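Local atomic coordinates of diacylglycerol kinase (Bacillus anthracis, PDB entry 3S40), a protein that probably phosphorylates diacylglycerol to phosphatidic acid using a nucleoside triphosphate, probably ATP. Residues E205-V217 and F237-S249. Residues are numbered along the deposited sequence; the frame is centred on the assembly and turned at random.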
# COMPACT_ATOMS: atom_id res chain seq x y z
N GLU A 205 -0.82 -2.25 6.35
CA GLU A 205 -0.53 -2.59 7.74
C GLU A 205 0.81 -2.01 8.19
O GLU A 205 1.21 -2.17 9.33
CB GLU A 205 -0.64 -4.12 7.91
CG GLU A 205 -2.00 -4.63 7.34
CD GLU A 205 -2.18 -6.16 7.37
OE1 GLU A 205 -3.04 -6.68 6.61
OE2 GLU A 205 -1.48 -6.84 8.13
N TYR A 206 1.47 -1.29 7.28
CA TYR A 206 2.75 -0.66 7.58
C TYR A 206 2.77 0.74 7.01
O TYR A 206 2.19 1.00 5.97
CB TYR A 206 3.91 -1.47 6.97
CG TYR A 206 4.27 -2.67 7.79
CD1 TYR A 206 5.37 -2.65 8.63
CD2 TYR A 206 3.48 -3.81 7.75
CE1 TYR A 206 5.70 -3.75 9.39
CE2 TYR A 206 3.81 -4.91 8.50
CZ TYR A 206 4.91 -4.88 9.33
OH TYR A 206 5.23 -5.99 10.09
N LEU A 207 3.48 1.64 7.69
CA LEU A 207 3.61 3.02 7.23
C LEU A 207 4.97 3.53 7.62
O LEU A 207 5.31 3.54 8.81
CB LEU A 207 2.54 3.88 7.90
CG LEU A 207 1.25 4.14 7.13
CD1 LEU A 207 0.03 4.00 8.04
CD2 LEU A 207 1.33 5.53 6.50
N GLY A 208 5.74 3.97 6.64
CA GLY A 208 7.08 4.49 6.88
C GLY A 208 8.04 3.42 7.35
O GLY A 208 8.89 3.67 8.21
N GLY A 209 7.91 2.23 6.79
CA GLY A 209 8.81 1.14 7.12
C GLY A 209 8.48 0.41 8.41
O GLY A 209 9.09 -0.62 8.72
N ILE A 210 7.51 0.93 9.17
CA ILE A 210 7.14 0.30 10.45
C ILE A 210 5.64 0.02 10.55
O ILE A 210 4.84 0.57 9.80
CB ILE A 210 7.54 1.18 11.66
CG1 ILE A 210 6.72 2.48 11.65
CG2 ILE A 210 9.05 1.42 11.66
CD1 ILE A 210 7.04 3.44 12.77
N PRO A 211 5.26 -0.83 11.51
CA PRO A 211 3.84 -1.16 11.64
C PRO A 211 3.00 0.11 11.72
O PRO A 211 3.40 1.08 12.37
CB PRO A 211 3.79 -1.95 12.95
CG PRO A 211 5.17 -2.56 13.06
CD PRO A 211 6.09 -1.50 12.52
N SER A 212 1.87 0.11 11.04
CA SER A 212 0.94 1.22 11.05
C SER A 212 0.55 1.57 12.48
O SER A 212 0.29 0.67 13.30
CB SER A 212 -0.32 0.85 10.26
OG SER A 212 -1.36 1.77 10.48
N PHE A 213 0.48 2.86 12.78
CA PHE A 213 -0.01 3.31 14.08
C PHE A 213 -1.53 3.18 14.24
O PHE A 213 -2.07 3.40 15.33
CB PHE A 213 0.44 4.75 14.35
CG PHE A 213 0.06 5.73 13.26
CD1 PHE A 213 -1.27 6.12 13.09
CD2 PHE A 213 1.02 6.27 12.42
CE1 PHE A 213 -1.63 7.02 12.12
CE2 PHE A 213 0.67 7.18 11.42
CZ PHE A 213 -0.66 7.56 11.27
N ILE A 214 -2.23 2.81 13.17
CA ILE A 214 -3.67 2.52 13.25
C ILE A 214 -3.88 1.08 13.74
O ILE A 214 -3.46 0.13 13.07
CB ILE A 214 -4.38 2.72 11.89
CG1 ILE A 214 -4.09 4.12 11.35
CG2 ILE A 214 -5.91 2.47 11.99
CD1 ILE A 214 -4.72 4.39 9.96
N PRO A 215 -4.54 0.91 14.89
CA PRO A 215 -4.69 -0.43 15.47
C PRO A 215 -5.56 -1.35 14.61
O PRO A 215 -6.59 -0.94 14.08
CB PRO A 215 -5.36 -0.17 16.83
CG PRO A 215 -5.08 1.27 17.12
CD PRO A 215 -5.11 1.94 15.77
N ASN A 216 -5.13 -2.59 14.50
CA ASN A 216 -5.80 -3.60 13.69
C ASN A 216 -6.21 -3.23 12.26
O ASN A 216 -7.17 -3.77 11.75
CB ASN A 216 -7.01 -4.20 14.43
CG ASN A 216 -7.38 -5.59 13.89
OD1 ASN A 216 -6.50 -6.41 13.61
ND2 ASN A 216 -8.69 -5.84 13.74
N VAL A 217 -5.50 -2.32 11.61
CA VAL A 217 -5.78 -2.12 10.19
C VAL A 217 -5.31 -3.39 9.45
O VAL A 217 -4.31 -3.98 9.83
CB VAL A 217 -5.07 -0.86 9.65
CG1 VAL A 217 -3.59 -0.88 10.03
CG2 VAL A 217 -5.25 -0.74 8.14
N PHE A 237 -1.29 10.27 20.68
CA PHE A 237 -0.94 9.81 19.35
C PHE A 237 0.56 9.56 19.21
O PHE A 237 0.98 8.63 18.53
CB PHE A 237 -1.40 10.82 18.31
CG PHE A 237 -0.87 10.55 16.95
CD1 PHE A 237 -1.18 9.38 16.29
CD2 PHE A 237 -0.06 11.47 16.32
CE1 PHE A 237 -0.69 9.14 15.02
CE2 PHE A 237 0.43 11.24 15.06
CZ PHE A 237 0.11 10.06 14.41
N LYS A 238 1.35 10.40 19.87
CA LYS A 238 2.79 10.22 19.87
C LYS A 238 3.14 8.85 20.44
O LYS A 238 4.09 8.20 19.99
CB LYS A 238 3.47 11.34 20.66
CG LYS A 238 3.57 12.66 19.90
CD LYS A 238 3.36 13.87 20.81
CE LYS A 238 4.49 14.04 21.80
NZ LYS A 238 4.23 15.18 22.73
N ASP A 239 2.33 8.41 21.40
CA ASP A 239 2.54 7.12 22.04
C ASP A 239 2.25 5.92 21.12
O ASP A 239 2.98 4.93 21.16
CB ASP A 239 1.72 7.01 23.33
CG ASP A 239 2.38 7.72 24.49
OD1 ASP A 239 3.63 7.76 24.53
OD2 ASP A 239 1.66 8.24 25.37
N TYR A 240 1.20 6.03 20.32
CA TYR A 240 0.86 4.98 19.34
C TYR A 240 2.00 4.67 18.36
O TYR A 240 2.13 3.54 17.90
CB TYR A 240 -0.37 5.39 18.54
CG TYR A 240 -1.69 5.17 19.22
CD1 TYR A 240 -1.89 5.54 20.54
CD2 TYR A 240 -2.76 4.61 18.52
CE1 TYR A 240 -3.12 5.35 21.16
CE2 TYR A 240 -3.98 4.42 19.13
CZ TYR A 240 -4.16 4.78 20.44
OH TYR A 240 -5.39 4.59 21.03
N ILE A 241 2.79 5.69 18.01
CA ILE A 241 3.79 5.54 16.95
C ILE A 241 4.91 4.56 17.30
O ILE A 241 5.52 4.65 18.36
CB ILE A 241 4.40 6.90 16.54
CG1 ILE A 241 3.30 7.81 16.00
CG2 ILE A 241 5.52 6.70 15.51
CD1 ILE A 241 3.75 9.24 15.80
N GLY A 242 5.16 3.61 16.40
CA GLY A 242 6.14 2.56 16.63
C GLY A 242 5.50 1.22 16.99
O GLY A 242 5.92 0.17 16.48
N LYS A 243 4.49 1.26 17.84
CA LYS A 243 3.84 0.06 18.35
C LYS A 243 2.85 -0.60 17.37
O LYS A 243 2.23 0.09 16.55
CB LYS A 243 3.12 0.37 19.66
CG LYS A 243 4.01 1.04 20.70
CD LYS A 243 3.33 1.12 22.06
CE LYS A 243 4.24 1.79 23.07
NZ LYS A 243 4.66 3.14 22.60
N LYS A 244 2.73 -1.92 17.47
CA LYS A 244 1.72 -2.69 16.75
C LYS A 244 0.62 -3.06 17.74
O LYS A 244 0.67 -4.12 18.36
CB LYS A 244 2.31 -3.97 16.15
CG LYS A 244 1.33 -4.78 15.28
CD LYS A 244 1.96 -6.09 14.82
CE LYS A 244 1.39 -6.58 13.48
NZ LYS A 244 2.25 -6.22 12.30
N LEU A 245 -0.36 -2.17 17.89
CA LEU A 245 -1.44 -2.38 18.85
C LEU A 245 -2.65 -3.01 18.18
O LEU A 245 -2.88 -2.84 16.98
CB LEU A 245 -1.84 -1.04 19.48
CG LEU A 245 -0.73 -0.25 20.18
CD1 LEU A 245 -1.29 1.03 20.78
CD2 LEU A 245 -0.05 -1.10 21.25
N PHE A 246 -3.44 -3.74 18.96
CA PHE A 246 -4.66 -4.32 18.41
C PHE A 246 -5.93 -3.74 19.02
O PHE A 246 -7.00 -3.81 18.40
CB PHE A 246 -4.63 -5.84 18.47
CG PHE A 246 -3.83 -6.45 17.37
CD1 PHE A 246 -4.20 -6.24 16.04
CD2 PHE A 246 -2.70 -7.20 17.63
CE1 PHE A 246 -3.47 -6.79 15.01
CE2 PHE A 246 -1.95 -7.75 16.60
CZ PHE A 246 -2.34 -7.54 15.28
N GLU A 247 -5.81 -3.15 20.20
CA GLU A 247 -6.93 -2.48 20.83
C GLU A 247 -6.71 -0.96 20.87
O GLU A 247 -5.57 -0.49 20.85
CB GLU A 247 -7.15 -3.02 22.25
CG GLU A 247 -7.19 -4.55 22.33
CD GLU A 247 -8.26 -5.16 21.43
OE1 GLU A 247 -9.27 -4.47 21.16
OE2 GLU A 247 -8.09 -6.32 21.00
N ASP A 248 -7.80 -0.20 20.94
CA ASP A 248 -7.70 1.26 21.04
C ASP A 248 -7.45 1.73 22.46
O ASP A 248 -7.74 1.03 23.42
CB ASP A 248 -8.96 1.93 20.49
CG ASP A 248 -9.00 1.92 18.98
OD1 ASP A 248 -8.14 2.58 18.36
OD2 ASP A 248 -9.89 1.25 18.42
N SER A 249 -6.91 2.94 22.59
CA SER A 249 -6.57 3.49 23.90
C SER A 249 -7.46 4.66 24.30
O SER A 249 -8.20 4.58 25.28
CB SER A 249 -5.09 3.88 23.96
OG SER A 249 -4.26 2.82 23.53
O HOH W 1 0.90 -3.88 11.39
O HOH W 2 3.19 2.18 14.98
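Phe237 turns the edge of its ring onto one face of Phe213, a T-shaped aromatic pair with planes at 88° and Phe237 CE1 3.6 Å from Phe213 CD1. With CG held between its own backbone N and carbonyl carbon (chi1 54°), Phe213 lays that face toward Phe237 CE1, which sits above the plane, offset toward the rim. The pair is buried, with Met200 of strand 198-202 and Leu169 also against Phe213. Next to it, the edge of the Tyr240 ring reaches the carbonyl oxygen of Phe213, Tyr240 CD2 to Phe213 O 3.5 Å.

Apolar contact continues at Pro215, whose CG lies 3.9 Å from Tyr240 CE2. Pro215 CG is also 3.6 Å from OD1 of Asp248, which is hydrogen-bonded to His256 ND1. The Asn216 amide crosses the Phe246 ring at 70°, with Asn216 OD1 3.4 Å from Phe246 CD1, at the ring edge.

Direct polar links are sparse: Asn216 N gives a weak hydrogen bond to Leu245 O, 3.4 Å long, and Pro215 CA makes a bent CA-H...O contact with that oxygen. Water does more of the joining. One molecule bridges Glu205 O and Lys244 NZ, accepting from Lys244 NZ at 2.9 Å; another lies 2.8 Å from both Pro211 O and Lys243 O and takes a weak bond from Gly242 N.

Together these contacts illustrate how an irregular chain, running from the 206-211 beta hairpin into the type II turn at Ile214-Val217, is fastened to the end of helix 234-240 and the loop after it, within the YegS-type C-terminal beta-sandwich-like domain.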